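Local coordinates for filamentation induced by cAMP protein Fic (PDB 4RGL) that is of unknown function but belongs to the largely helical Fic/DOC family and carries a C-terminal domain related to helix-turn-helix domains, at residues Leu211-Arg220 and Phe243-Glu254; Ile134-His142 and Tyr225-Ser233. All coordinates share one frame; numbering follows the deposited sequence.

Interaction 1 (Leu211-Arg220 and Phe243-Glu254)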
ATOM      1  N   LEU A 211       2.123  -3.527  -2.337  1.00 64.48           N
ATOM      2  CA  LEU A 211       3.502  -3.384  -1.867  1.00 64.26           C
ATOM      3  C   LEU A 211       3.787  -1.906  -1.499  1.00 67.58           C
ATOM      4  O   LEU A 211       3.797  -1.037  -2.381  1.00 66.92           O
ATOM      5  CB  LEU A 211       4.486  -3.882  -2.951  1.00 64.82           C
ATOM      6  CG  LEU A 211       5.976  -3.853  -2.583  1.00 68.75           C
ATOM      7  CD1 LEU A 211       6.266  -4.768  -1.417  1.00 68.63           C
ATOM      8  CD2 LEU A 211       6.834  -4.234  -3.772  1.00 70.85           C
ATOM      9  N   PRO A 212       3.937  -1.583  -0.187  1.00 63.49           N
ATOM     10  CA  PRO A 212       4.084  -0.167   0.201  1.00 63.12           C
ATOM     11  C   PRO A 212       5.527   0.341   0.020  1.00 66.94           C
ATOM     12  O   PRO A 212       6.118   0.876   0.964  1.00 66.56           O
ATOM     13  CB  PRO A 212       3.659  -0.152   1.688  1.00 64.46           C
ATOM     14  CG  PRO A 212       3.332  -1.602   2.038  1.00 68.55           C
ATOM     15  CD  PRO A 212       3.913  -2.465   0.988  1.00 64.46           C
ATOM     16  N   VAL A 213       6.054   0.263  -1.228  1.00 62.86           N
ATOM     17  CA  VAL A 213       7.421   0.711  -1.549  1.00 62.94           C
ATOM     18  C   VAL A 213       7.558   2.248  -1.327  1.00 65.83           C
ATOM     19  O   VAL A 213       8.670   2.744  -1.117  1.00 65.10           O
ATOM     20  CB  VAL A 213       7.823   0.311  -3.004  1.00 67.12           C
ATOM     21  CG1 VAL A 213       6.897   0.950  -4.031  1.00 65.99           C
ATOM     22  CG2 VAL A 213       9.283   0.661  -3.292  1.00 67.65           C
ATOM     23  N   GLU A 214       6.418   2.972  -1.308  1.00 61.90           N
ATOM     24  CA  GLU A 214       6.402   4.425  -1.163  1.00 60.97           C
ATOM     25  C   GLU A 214       6.929   4.857   0.224  1.00 66.97           C
ATOM     26  O   GLU A 214       7.506   5.939   0.345  1.00 67.12           O
ATOM     27  CB  GLU A 214       4.991   4.976  -1.393  1.00 61.54           C
ATOM     28  CG  GLU A 214       4.456   4.742  -2.809  1.00 69.11           C
ATOM     29  CD  GLU A 214       3.977   3.330  -3.106  1.00 82.12           C
ATOM     30  OE1 GLU A 214       3.769   2.556  -2.145  1.00 70.89           O
ATOM     31  OE2 GLU A 214       3.718   3.032  -4.296  1.00 78.51           O
ATOM     32  N   THR A 215       6.783   3.980   1.258  1.00 64.33           N
ATOM     33  CA  THR A 215       7.318   4.258   2.606  1.00 64.57           C
ATOM     34  C   THR A 215       8.858   4.306   2.569  1.00 69.86           C
ATOM     35  O   THR A 215       9.466   5.066   3.319  1.00 69.56           O
ATOM     36  CB  THR A 215       6.825   3.207   3.617  1.00 71.04           C
ATOM     37  OG1 THR A 215       7.322   1.919   3.240  1.00 76.84           O
ATOM     38  CG2 THR A 215       5.318   3.173   3.731  1.00 65.44           C
ATOM     39  N   VAL A 216       9.484   3.494   1.680  1.00 67.45           N
ATOM     40  CA  VAL A 216      10.945   3.481   1.513  1.00 67.90           C
ATOM     41  C   VAL A 216      11.385   4.752   0.763  1.00 73.98           C
ATOM     42  O   VAL A 216      12.340   5.417   1.180  1.00 75.19           O
ATOM     43  CB  VAL A 216      11.426   2.193   0.778  1.00 71.22           C
ATOM     44  CG1 VAL A 216      12.939   2.199   0.591  1.00 71.71           C
ATOM     45  CG2 VAL A 216      10.979   0.939   1.521  1.00 71.13           C
ATOM     46  N   ILE A 217      10.652   5.112  -0.313  1.00 70.35           N
ATOM     47  CA  ILE A 217      10.950   6.301  -1.122  1.00 70.22           C
ATOM     48  C   ILE A 217      10.791   7.574  -0.272  1.00 75.12           C
ATOM     49  O   ILE A 217      11.551   8.521  -0.445  1.00 74.71           O
ATOM     50  CB  ILE A 217      10.035   6.342  -2.376  1.00 72.27           C
ATOM     51  CG1 ILE A 217      10.145   5.026  -3.178  1.00 73.13           C
ATOM     52  CG2 ILE A 217      10.352   7.564  -3.254  1.00 71.61           C
ATOM     53  CD1 ILE A 217       9.023   4.826  -4.225  1.00 82.64           C
ATOM     54  N   ARG A 218       9.810   7.578   0.664  1.00 72.80           N
ATOM     55  CA  ARG A 218       9.573   8.718   1.565  1.00 73.08           C
ATOM     56  C   ARG A 218      10.732   8.877   2.567  1.00 79.38           C
ATOM     57  O   ARG A 218      11.145  10.001   2.862  1.00 80.21           O
ATOM     58  CB  ARG A 218       8.245   8.537   2.316  1.00 72.09           C
ATOM     59  CG  ARG A 218       7.908   9.678   3.278  1.00 82.83           C
ATOM     60  CD  ARG A 218       6.852   9.247   4.272  1.00 96.57           C
ATOM     61  NE  ARG A 218       7.324   8.137   5.106  1.00109.21           N
ATOM     62  CZ  ARG A 218       6.520   7.299   5.750  1.00123.89           C
ATOM     63  NH1 ARG A 218       5.204   7.401   5.622  1.00105.96           N
ATOM     64  NH2 ARG A 218       7.028   6.316   6.482  1.00116.10           N
ATOM     65  N   ASP A 219      11.250   7.756   3.087  1.00 76.48           N
ATOM     66  CA  ASP A 219      12.329   7.788   4.061  1.00 77.87           C
ATOM     67  C   ASP A 219      13.685   8.061   3.374  1.00 83.32           C
ATOM     68  O   ASP A 219      14.581   8.646   3.988  1.00 84.19           O
ATOM     69  CB  ASP A 219      12.375   6.473   4.854  1.00 80.30           C
ATOM     70  CG  ASP A 219      11.119   6.216   5.691  1.00 91.73           C
ATOM     71  OD1 ASP A 219      10.317   7.175   5.881  1.00 90.57           O
ATOM     72  OD2 ASP A 219      10.948   5.072   6.170  1.00100.55           O
ATOM     73  N   ARG A 220      13.816   7.671   2.088  1.00 79.38           N
ATOM     74  CA  ARG A 220      15.036   7.931   1.303  1.00 79.52           C
ATOM     75  C   ARG A 220      14.798   9.074   0.322  1.00 81.98           C
ATOM     76  O   ARG A 220      15.379   9.087  -0.767  1.00 81.47           O
ATOM     77  CB  ARG A 220      15.476   6.662   0.545  1.00 79.25           C
ATOM     78  CG  ARG A 220      15.776   5.480   1.439  1.00 87.27           C
ATOM     79  CD  ARG A 220      16.172   4.279   0.616  1.00 92.05           C
ATOM     80  NE  ARG A 220      16.292   3.078   1.430  1.00 95.53           N
ATOM     81  CZ  ARG A 220      16.518   1.870   0.930  1.00109.04           C
ATOM     82  NH1 ARG A 220      16.640   1.697  -0.384  1.00 93.68           N
ATOM     83  NH2 ARG A 220      16.607   0.818   1.735  1.00 95.52           N
ATOM     84  N   PHE A 243      18.297   2.272  -7.891  1.00 72.65           N
ATOM     85  CA  PHE A 243      17.698   2.808  -6.670  1.00 71.24           C
ATOM     86  C   PHE A 243      16.314   2.241  -6.456  1.00 74.09           C
ATOM     87  O   PHE A 243      16.005   1.777  -5.354  1.00 74.67           O
ATOM     88  CB  PHE A 243      17.634   4.349  -6.713  1.00 72.38           C
ATOM     89  CG  PHE A 243      17.049   4.971  -5.457  1.00 73.31           C
ATOM     90  CD1 PHE A 243      17.866   5.303  -4.380  1.00 76.98           C
ATOM     91  CD2 PHE A 243      15.678   5.190  -5.340  1.00 74.41           C
ATOM     92  CE1 PHE A 243      17.323   5.851  -3.211  1.00 77.40           C
ATOM     93  CE2 PHE A 243      15.135   5.714  -4.162  1.00 76.59           C
ATOM     94  CZ  PHE A 243      15.962   6.046  -3.107  1.00 75.27           C
HETATM   95  N   MSE A 244      15.454   2.300  -7.500  1.00 68.31           N
HETATM   96  CA  MSE A 244      14.070   1.861  -7.386  1.00 66.59           C
HETATM   97  C   MSE A 244      13.981   0.346  -7.153  1.00 70.56           C
HETATM   98  O   MSE A 244      13.271  -0.082  -6.239  1.00 69.76           O
HETATM   99  CB  MSE A 244      13.274   2.254  -8.623  1.00 68.50           C
HETATM  100  CG  MSE A 244      11.763   2.217  -8.398  1.00 74.40           C
HETATM  101 SE   MSE A 244      11.206   3.327  -6.878  0.75 80.65          SE
HETATM  102  CE  MSE A 244      11.953   5.014  -7.452  1.00 76.89           C
ATOM    103  N   LEU A 245      14.730  -0.473  -7.956  1.00 67.47           N
ATOM    104  CA  LEU A 245      14.756  -1.933  -7.748  1.00 67.85           C
ATOM    105  C   LEU A 245      15.287  -2.260  -6.362  1.00 72.57           C
ATOM    106  O   LEU A 245      14.832  -3.219  -5.736  1.00 72.88           O
ATOM    107  CB  LEU A 245      15.602  -2.645  -8.821  1.00 69.09           C
ATOM    108  CG  LEU A 245      15.015  -2.671 -10.242  1.00 73.57           C
ATOM    109  CD1 LEU A 245      15.979  -3.327 -11.209  1.00 75.29           C
ATOM    110  CD2 LEU A 245      13.675  -3.388 -10.275  1.00 74.96           C
ATOM    111  N   GLY A 246      16.204  -1.422  -5.866  1.00 68.72           N
ATOM    112  CA  GLY A 246      16.725  -1.545  -4.514  1.00 69.04           C
ATOM    113  C   GLY A 246      15.649  -1.297  -3.479  1.00 72.86           C
ATOM    114  O   GLY A 246      15.416  -2.141  -2.606  1.00 72.81           O
ATOM    115  N   ALA A 247      14.903  -0.175  -3.638  1.00 68.06           N
ATOM    116  CA  ALA A 247      13.789   0.173  -2.756  1.00 66.67           C
ATOM    117  C   ALA A 247      12.700  -0.908  -2.792  1.00 70.17           C
ATOM    118  O   ALA A 247      12.210  -1.322  -1.735  1.00 69.94           O
ATOM    119  CB  ALA A 247      13.203   1.520  -3.158  1.00 66.24           C
ATOM    120  N   LEU A 248      12.359  -1.403  -4.015  1.00 65.64           N
ATOM    121  CA  LEU A 248      11.346  -2.452  -4.203  1.00 64.58           C
ATOM    122  C   LEU A 248      11.755  -3.732  -3.512  1.00 68.32           C
ATOM    123  O   LEU A 248      10.932  -4.354  -2.839  1.00 66.83           O
ATOM    124  CB  LEU A 248      11.112  -2.708  -5.693  1.00 64.83           C
ATOM    125  CG  LEU A 248      10.261  -1.664  -6.404  1.00 68.08           C
ATOM    126  CD1 LEU A 248      10.506  -1.683  -7.890  1.00 69.20           C
ATOM    127  CD2 LEU A 248       8.791  -1.857  -6.092  1.00 68.79           C
ATOM    128  N   ARG A 249      13.052  -4.113  -3.634  1.00 66.68           N
ATOM    129  CA  ARG A 249      13.601  -5.287  -2.949  1.00 67.29           C
ATOM    130  C   ARG A 249      13.457  -5.140  -1.444  1.00 70.95           C
ATOM    131  O   ARG A 249      12.962  -6.046  -0.783  1.00 70.37           O
ATOM    132  CB  ARG A 249      15.075  -5.482  -3.322  1.00 68.26           C
ATOM    133  CG  ARG A 249      15.762  -6.590  -2.525  1.00 76.14           C
ATOM    134  CD  ARG A 249      17.252  -6.377  -2.459  1.00 87.97           C
ATOM    135  NE  ARG A 249      17.597  -5.154  -1.735  1.00 95.12           N
ATOM    136  CZ  ARG A 249      18.841  -4.718  -1.574  1.00111.77           C
ATOM    137  NH1 ARG A 249      19.863  -5.406  -2.073  1.00101.88           N
ATOM    138  NH2 ARG A 249      19.075  -3.591  -0.915  1.00 98.13           N
ATOM    139  N   ASP A 250      13.873  -3.982  -0.902  1.00 68.05           N
ATOM    140  CA  ASP A 250      13.785  -3.705   0.530  1.00 68.57           C
ATOM    141  C   ASP A 250      12.328  -3.708   0.994  1.00 72.82           C
ATOM    142  O   ASP A 250      12.038  -4.134   2.114  1.00 72.80           O
ATOM    143  CB  ASP A 250      14.444  -2.356   0.854  1.00 70.37           C
ATOM    144  CG  ASP A 250      15.889  -2.267   0.401  1.00 83.95           C
ATOM    145  OD1 ASP A 250      16.578  -3.313   0.402  1.00 86.11           O
ATOM    146  OD2 ASP A 250      16.325  -1.163   0.027  1.00 90.85           O
ATOM    147  N   ALA A 251      11.405  -3.268   0.117  1.00 68.93           N
ATOM    148  CA  ALA A 251       9.988  -3.242   0.434  1.00 68.38           C
ATOM    149  C   ALA A 251       9.413  -4.651   0.454  1.00 74.11           C
ATOM    150  O   ALA A 251       8.826  -5.055   1.455  1.00 74.39           O
ATOM    151  CB  ALA A 251       9.236  -2.380  -0.574  1.00 68.13           C
ATOM    152  N   VAL A 252       9.635  -5.429  -0.620  1.00 71.68           N
ATOM    153  CA  VAL A 252       9.112  -6.791  -0.689  1.00 72.81           C
ATOM    154  C   VAL A 252       9.824  -7.684   0.376  1.00 79.50           C
ATOM    155  O   VAL A 252       9.257  -8.675   0.823  1.00 79.51           O
ATOM    156  CB  VAL A 252       9.235  -7.383  -2.122  1.00 77.58           C
ATOM    157  CG1 VAL A 252      10.687  -7.687  -2.475  1.00 78.96           C
ATOM    158  CG2 VAL A 252       8.367  -8.626  -2.278  1.00 77.99           C
ATOM    159  N   ARG A 253      10.995  -7.240   0.864  1.00 78.16           N
ATOM    160  CA  ARG A 253      11.727  -7.948   1.900  1.00 79.89           C
ATOM    161  C   ARG A 253      11.103  -7.674   3.288  1.00 85.55           C
ATOM    162  O   ARG A 253      10.868  -8.613   4.038  1.00 84.93           O
ATOM    163  CB  ARG A 253      13.208  -7.552   1.876  1.00 81.33           C
ATOM    164  CG  ARG A 253      14.109  -8.446   2.728  1.00 95.83           C
ATOM    165  CD  ARG A 253      15.540  -8.449   2.209  1.00110.89           C
ATOM    166  NE  ARG A 253      16.080  -7.094   2.070  1.00126.19           N
ATOM    167  CZ  ARG A 253      17.260  -6.819   1.521  1.00146.18           C
ATOM    168  NH1 ARG A 253      18.024  -7.798   1.047  1.00133.66           N
ATOM    169  NH2 ARG A 253      17.679  -5.565   1.429  1.00136.14           N
ATOM    170  N   GLU A 254      10.760  -6.388   3.594  1.00 84.61           N
ATOM    171  CA  GLU A 254      10.127  -6.059   4.885  1.00 85.13           C
ATOM    172  C   GLU A 254       8.653  -6.526   4.903  1.00 89.71           C
ATOM    173  O   GLU A 254       8.041  -6.578   5.966  1.00 89.79           O
ATOM    174  CB  GLU A 254      10.224  -4.537   5.211  1.00 85.87           C
ATOM    175  CG  GLU A 254       9.325  -3.640   4.367  1.00 96.85           C
ATOM    176  CD  GLU A 254       8.986  -2.293   5.002  1.00117.34           C
ATOM    177  OE1 GLU A 254       8.622  -2.279   6.201  1.00102.03           O
ATOM    178  OE2 GLU A 254       8.938  -1.284   4.258  1.00111.60           O
TER

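Interaction 2 (Ile134-His142 and Tyr225-Ser233)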
ATOM      1  N   ILE A 134       9.527  21.610 -12.512  1.00 74.93           N
ATOM      2  CA  ILE A 134       9.825  20.309 -11.921  1.00 74.69           C
ATOM      3  C   ILE A 134      10.494  20.514 -10.558  1.00 81.98           C
ATOM      4  O   ILE A 134      11.536  21.181 -10.470  1.00 81.36           O
ATOM      5  CB  ILE A 134      10.709  19.437 -12.867  1.00 77.35           C
ATOM      6  CG1 ILE A 134      10.033  19.242 -14.244  1.00 77.47           C
ATOM      7  CG2 ILE A 134      11.043  18.085 -12.212  1.00 76.87           C
ATOM      8  CD1 ILE A 134      10.888  18.453 -15.269  1.00 82.70           C
ATOM      9  N   PHE A 135       9.868  19.987  -9.491  1.00 81.31           N
ATOM     10  CA  PHE A 135      10.405  20.083  -8.136  1.00 82.45           C
ATOM     11  C   PHE A 135      11.062  18.781  -7.723  1.00 86.12           C
ATOM     12  O   PHE A 135      10.447  17.711  -7.842  1.00 85.75           O
ATOM     13  CB  PHE A 135       9.295  20.452  -7.134  1.00 84.80           C
ATOM     14  CG  PHE A 135       8.851  21.891  -7.194  1.00 87.73           C
ATOM     15  CD1 PHE A 135       7.857  22.293  -8.077  1.00 91.51           C
ATOM     16  CD2 PHE A 135       9.377  22.836  -6.318  1.00 90.75           C
ATOM     17  CE1 PHE A 135       7.437  23.623  -8.121  1.00 93.29           C
ATOM     18  CE2 PHE A 135       8.935  24.158  -6.343  1.00 94.25           C
ATOM     19  CZ  PHE A 135       7.974  24.546  -7.249  1.00 92.69           C
ATOM     20  N   ARG A 136      12.313  18.855  -7.237  1.00 81.93           N
ATOM     21  CA  ARG A 136      13.012  17.679  -6.728  1.00 81.00           C
ATOM     22  C   ARG A 136      13.519  17.954  -5.305  1.00 85.84           C
ATOM     23  O   ARG A 136      14.721  18.119  -5.086  1.00 85.48           O
ATOM     24  CB  ARG A 136      14.168  17.257  -7.666  1.00 78.20           C
ATOM     25  CG  ARG A 136      13.691  16.840  -9.054  1.00 80.96           C
ATOM     26  CD  ARG A 136      14.650  15.883  -9.721  1.00 89.09           C
ATOM     27  NE  ARG A 136      14.222  15.556 -11.082  1.00 92.98           N
ATOM     28  CZ  ARG A 136      14.826  16.012 -12.175  1.00104.94           C
ATOM     29  NH1 ARG A 136      15.937  16.734 -12.076  1.00 91.98           N
ATOM     30  NH2 ARG A 136      14.365  15.690 -13.375  1.00 89.67           N
ATOM     31  N   GLY A 137      12.581  18.055  -4.364  1.00 83.20           N
ATOM     32  CA  GLY A 137      12.890  18.353  -2.973  1.00 83.98           C
ATOM     33  C   GLY A 137      13.388  19.769  -2.773  1.00 88.76           C
ATOM     34  O   GLY A 137      12.783  20.725  -3.279  1.00 88.55           O
ATOM     35  N   GLU A 138      14.520  19.918  -2.055  1.00 85.28           N
ATOM     36  CA  GLU A 138      15.110  21.229  -1.771  1.00 85.76           C
ATOM     37  C   GLU A 138      16.083  21.640  -2.894  1.00 88.57           C
ATOM     38  O   GLU A 138      16.910  22.544  -2.704  1.00 89.85           O
ATOM     39  CB  GLU A 138      15.828  21.212  -0.409  1.00 88.40           C
ATOM     40  N   GLN A 139      15.951  21.010  -4.071  1.00 82.36           N
ATOM     41  CA  GLN A 139      16.801  21.291  -5.226  1.00 81.61           C
ATOM     42  C   GLN A 139      16.238  22.482  -6.044  1.00 82.97           C
ATOM     43  O   GLN A 139      15.050  22.808  -5.929  1.00 81.89           O
ATOM     44  CB  GLN A 139      16.919  20.033  -6.104  1.00 82.50           C
ATOM     45  CG  GLN A 139      17.903  20.149  -7.255  1.00102.23           C
ATOM     46  CD  GLN A 139      17.964  18.866  -8.046  1.00126.21           C
ATOM     47  OE1 GLN A 139      17.735  17.763  -7.517  1.00118.85           O
ATOM     48  NE2 GLN A 139      18.304  18.975  -9.326  1.00122.46           N
ATOM     49  N   LEU A 140      17.106  23.130  -6.859  1.00 77.90           N
ATOM     50  CA  LEU A 140      16.734  24.272  -7.700  1.00 76.31           C
ATOM     51  C   LEU A 140      15.682  23.868  -8.757  1.00 78.32           C
ATOM     52  O   LEU A 140      15.849  22.852  -9.443  1.00 78.28           O
ATOM     53  CB  LEU A 140      17.986  24.833  -8.389  1.00 77.06           C
ATOM     54  CG  LEU A 140      17.880  26.241  -8.935  1.00 82.03           C
ATOM     55  CD1 LEU A 140      17.918  27.268  -7.803  1.00 83.59           C
ATOM     56  CD2 LEU A 140      18.998  26.521  -9.901  1.00 83.61           C
ATOM     57  N   VAL A 141      14.612  24.673  -8.891  1.00 73.70           N
ATOM     58  CA  VAL A 141      13.502  24.403  -9.820  1.00 72.45           C
ATOM     59  C   VAL A 141      13.937  24.651 -11.274  1.00 75.72           C
ATOM     60  O   VAL A 141      14.535  25.693 -11.578  1.00 75.92           O
ATOM     61  CB  VAL A 141      12.251  25.273  -9.467  1.00 76.55           C
ATOM     62  CG1 VAL A 141      11.096  25.006 -10.435  1.00 75.78           C
ATOM     63  CG2 VAL A 141      11.814  25.043  -8.028  1.00 76.37           C
ATOM     64  N   HIS A 142      13.588  23.726 -12.173  1.00 71.64           N
ATOM     65  CA  HIS A 142      13.803  23.908 -13.607  1.00 71.89           C
ATOM     66  C   HIS A 142      12.501  23.613 -14.355  1.00 73.76           C
ATOM     67  O   HIS A 142      11.570  23.048 -13.768  1.00 72.62           O
ATOM     68  CB  HIS A 142      14.959  23.022 -14.118  1.00 73.33           C
ATOM     69  CG  HIS A 142      14.660  21.563 -14.089  1.00 76.66           C
ATOM     70  ND1 HIS A 142      14.821  20.819 -12.937  1.00 78.46           N
ATOM     71  CD2 HIS A 142      14.234  20.749 -15.082  1.00 78.74           C
ATOM     72  CE1 HIS A 142      14.468  19.584 -13.256  1.00 77.80           C
ATOM     73  NE2 HIS A 142      14.116  19.493 -14.540  1.00 78.37           N
ATOM     74  N   TYR A 225      15.508  11.950  -4.814  1.00 81.12           N
ATOM     75  CA  TYR A 225      15.581  13.129  -5.681  1.00 80.82           C
ATOM     76  C   TYR A 225      17.027  13.395  -6.171  1.00 86.73           C
ATOM     77  O   TYR A 225      17.206  13.906  -7.276  1.00 86.10           O
ATOM     78  CB  TYR A 225      15.032  14.377  -4.962  1.00 80.98           C
ATOM     79  CG  TYR A 225      13.525  14.370  -4.793  1.00 80.57           C
ATOM     80  CD1 TYR A 225      12.679  14.328  -5.900  1.00 81.75           C
ATOM     81  CD2 TYR A 225      12.944  14.566  -3.542  1.00 80.72           C
ATOM     82  CE1 TYR A 225      11.294  14.387  -5.757  1.00 81.56           C
ATOM     83  CE2 TYR A 225      11.560  14.654  -3.390  1.00 80.65           C
ATOM     84  CZ  TYR A 225      10.737  14.553  -4.501  1.00 87.06           C
ATOM     85  OH  TYR A 225       9.370  14.634  -4.361  1.00 86.16           O
ATOM     86  N   ARG A 226      18.053  13.035  -5.351  1.00 85.41           N
ATOM     87  CA  ARG A 226      19.464  13.233  -5.737  1.00 86.92           C
ATOM     88  C   ARG A 226      19.865  12.254  -6.859  1.00 91.90           C
ATOM     89  O   ARG A 226      20.511  12.662  -7.828  1.00 91.29           O
ATOM     90  CB  ARG A 226      20.395  13.066  -4.520  1.00 88.83           C
ATOM     91  CG  ARG A 226      21.838  13.528  -4.789  1.00101.75           C
ATOM     92  CD  ARG A 226      22.745  13.367  -3.567  1.00114.55           C
ATOM     93  NE  ARG A 226      22.966  11.958  -3.219  1.00123.92           N
ATOM     94  CZ  ARG A 226      22.391  11.349  -2.184  1.00136.31           C
ATOM     95  NH1 ARG A 226      21.603  12.030  -1.359  1.00122.38           N
ATOM     96  NH2 ARG A 226      22.636  10.069  -1.941  1.00122.17           N
ATOM     97  N   VAL A 227      19.459  10.961  -6.734  1.00 89.87           N
ATOM     98  CA  VAL A 227      19.727   9.941  -7.762  1.00 90.68           C
ATOM     99  C   VAL A 227      18.940  10.270  -9.025  1.00 94.25           C
ATOM    100  O   VAL A 227      19.468  10.155 -10.131  1.00 94.54           O
ATOM    101  CB  VAL A 227      19.395   8.517  -7.255  1.00 94.51           C
ATOM    102  N   LEU A 228      17.701  10.741  -8.853  1.00 89.67           N
ATOM    103  CA  LEU A 228      16.842  11.139  -9.958  1.00 89.34           C
ATOM    104  C   LEU A 228      17.440  12.352 -10.712  1.00 94.95           C
ATOM    105  O   LEU A 228      17.360  12.411 -11.942  1.00 94.82           O
ATOM    106  CB  LEU A 228      15.441  11.473  -9.421  1.00 88.19           C
ATOM    107  CG  LEU A 228      14.376  11.822 -10.444  1.00 92.35           C
ATOM    108  CD1 LEU A 228      14.240  10.722 -11.500  1.00 93.17           C
ATOM    109  CD2 LEU A 228      13.058  12.059  -9.769  1.00 93.73           C
ATOM    110  N   ALA A 229      18.079  13.294  -9.968  1.00 92.10           N
ATOM    111  CA  ALA A 229      18.713  14.476 -10.565  1.00 92.18           C
ATOM    112  C   ALA A 229      20.033  14.111 -11.243  1.00 97.77           C
ATOM    113  O   ALA A 229      20.331  14.633 -12.320  1.00 97.80           O
ATOM    114  CB  ALA A 229      18.950  15.535  -9.504  1.00 92.75           C
ATOM    115  N   VAL A 230      20.848  13.218 -10.597  1.00 95.04           N
ATOM    116  CA  VAL A 230      22.126  12.763 -11.163  1.00 96.22           C
ATOM    117  C   VAL A 230      21.868  11.985 -12.452  1.00100.88           C
ATOM    118  O   VAL A 230      22.549  12.213 -13.457  1.00100.70           O
ATOM    119  CB  VAL A 230      22.930  11.915 -10.151  1.00100.75           C
ATOM    120  N   ALA A 231      20.820  11.119 -12.448  1.00 97.81           N
ATOM    121  CA  ALA A 231      20.403  10.366 -13.633  1.00 98.37           C
ATOM    122  C   ALA A 231      19.922  11.313 -14.742  1.00103.48           C
ATOM    123  O   ALA A 231      20.211  11.083 -15.917  1.00103.95           O
ATOM    124  CB  ALA A 231      19.300   9.384 -13.265  1.00 98.33           C
ATOM    125  N   ASP A 232      19.227  12.407 -14.356  1.00100.32           N
ATOM    126  CA  ASP A 232      18.764  13.439 -15.291  1.00100.55           C
ATOM    127  C   ASP A 232      19.967  14.208 -15.894  1.00107.08           C
ATOM    128  O   ASP A 232      19.996  14.457 -17.103  1.00107.48           O
ATOM    129  CB  ASP A 232      17.800  14.415 -14.571  1.00101.07           C
ATOM    130  CG  ASP A 232      17.394  15.623 -15.397  1.00111.02           C
ATOM    131  OD1 ASP A 232      17.143  15.456 -16.610  1.00111.96           O
ATOM    132  OD2 ASP A 232      17.234  16.712 -14.811  1.00117.12           O
ATOM    133  N   SER A 233      20.963  14.555 -15.050  1.00104.78           N
ATOM    134  CA  SER A 233      22.151  15.303 -15.477  1.00105.76           C
ATOM    135  C   SER A 233      23.045  14.459 -16.401  1.00109.29           C
ATOM    136  O   SER A 233      23.578  14.978 -17.389  1.00109.00           O
ATOM    137  CB  SER A 233      22.953  15.766 -14.261  1.00110.69           C
ATOM    138  OG  SER A 233      24.124  16.469 -14.645  1.00123.34           O
TER

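Interaction 1 (Leu211-Arg220 and Phe243-Glu254)
The guanidinium of Arg220 has Asp250 OD2 at its edge, near its plane. One of its faces is covered by Val216 CG1, which sits over the centre of the group from one turn earlier in the same segment. The ring of Phe243 takes the aliphatic part of Arg220 at its edge, with Phe243 CZ 3.7 Å from Arg220 CB. Arg220 runs extended from CG to NE (chi2 179°), and this carries its end past Phe243 to Asp250. There it grips end-on, with both nitrogens on one oxygen: Arg220 NH2 is 2.6 Å and NH1 2.9 Å from Asp250 OD2. The carboxylate is turned 67° from the guanidinium. Its other oxygen, OD1, is held side-on by Arg249 through NE and NH2, and Arg253 NH2 adds a weak bond. Three arginines thus surround one aspartate, which probably keeps it ionised. Arg253 also bridges to Glu24 of helix 16-32.

Beside the salt bridges the contact is apolar. Val216 CG1 lies 3.8 Å from Ala247 CB. Val213 packs against Ala247, Leu248 and Ala251. With Val213 CG2 anti to the backbone N, this methyl settles between Ala247 and Leu248, 3.8 Å from Leu248 CD2. Leu211 CD1 rests on the backbone of Val252, 3.5 Å from Val252 N. Ile217 and selenomethionine Met244 cross at about a right angle, Ile217 CD1 touching Met244 SE.

The axes of segments 214-219 and 243-254 come within 9.1 Å, their directions 124° apart. The two alanines of segment 243-254 offer short side chains to the valines. This is a buried helix-helix contact within the helical bundle of a Fic-family protein, closed along one side by a salt-bridge network.

Interaction 2 (Ile134-His142 and Tyr225-Ser233)
Arg136 and Tyr225 have the closest CA atoms of the two segments, 5.3 Å apart. Residues 136-139 form a type II' beta turn, with Gly137 at positive phi, in the loop of a short hairpin. Segment 225-233 is helical throughout, and the turn lies against Tyr225, about one turn into helix 221-234. The Tyr225 ring is covered on one face by backbone: Gly137 N stands over its centre, and Arg136 CA makes a CH-pi contact 3.9 Å from the ring centroid.

Arg136 then follows the helix. Its chain is extended from CG to NE and crosses Leu228, with Arg136 NE 3.8 Å from Leu228 CG. Arg136 NH1 bonds to Asp232 OD2 at 3.0 Å, coming from above the carboxylate plane, while NH2 adds a weak bond to the same oxygen. Asp232 reaches it with CG anti to the backbone N (chi1 173°). Arg136 NH2 also bridges to Glu180 of helix 168-182, so two acids hold the buried arginine. The Gln139 amide lies against the Ala229 methyl.

The arrangement is a beta-hairpin docked on a helix, consistent with the flap of Fic-family proteins. An unidentified molecule, probably from the crystallisation liquor, is bound beside its turn.

Helix 221-234 joins the two contacts. It follows helix 214-219 directly in the chain and precedes helix 238-257, so the partners of interaction 1 are the neighbours of the helix used in interaction 2. The contacts do not touch: their centres are 19 Å apart and their nearest atoms about 5 Å. Tyr224 of the middle helix packs on Ile217 and Met244 of interaction 1, and Leu228 of interaction 2 touches Phe240 of helix 238-257. The centre of interaction 1 is about 11 Å from the centre of the chain, that of interaction 2 about 25 Å. The nearest atoms of the unknown ligand and the Tyr225 side chain are about 3 Å apart.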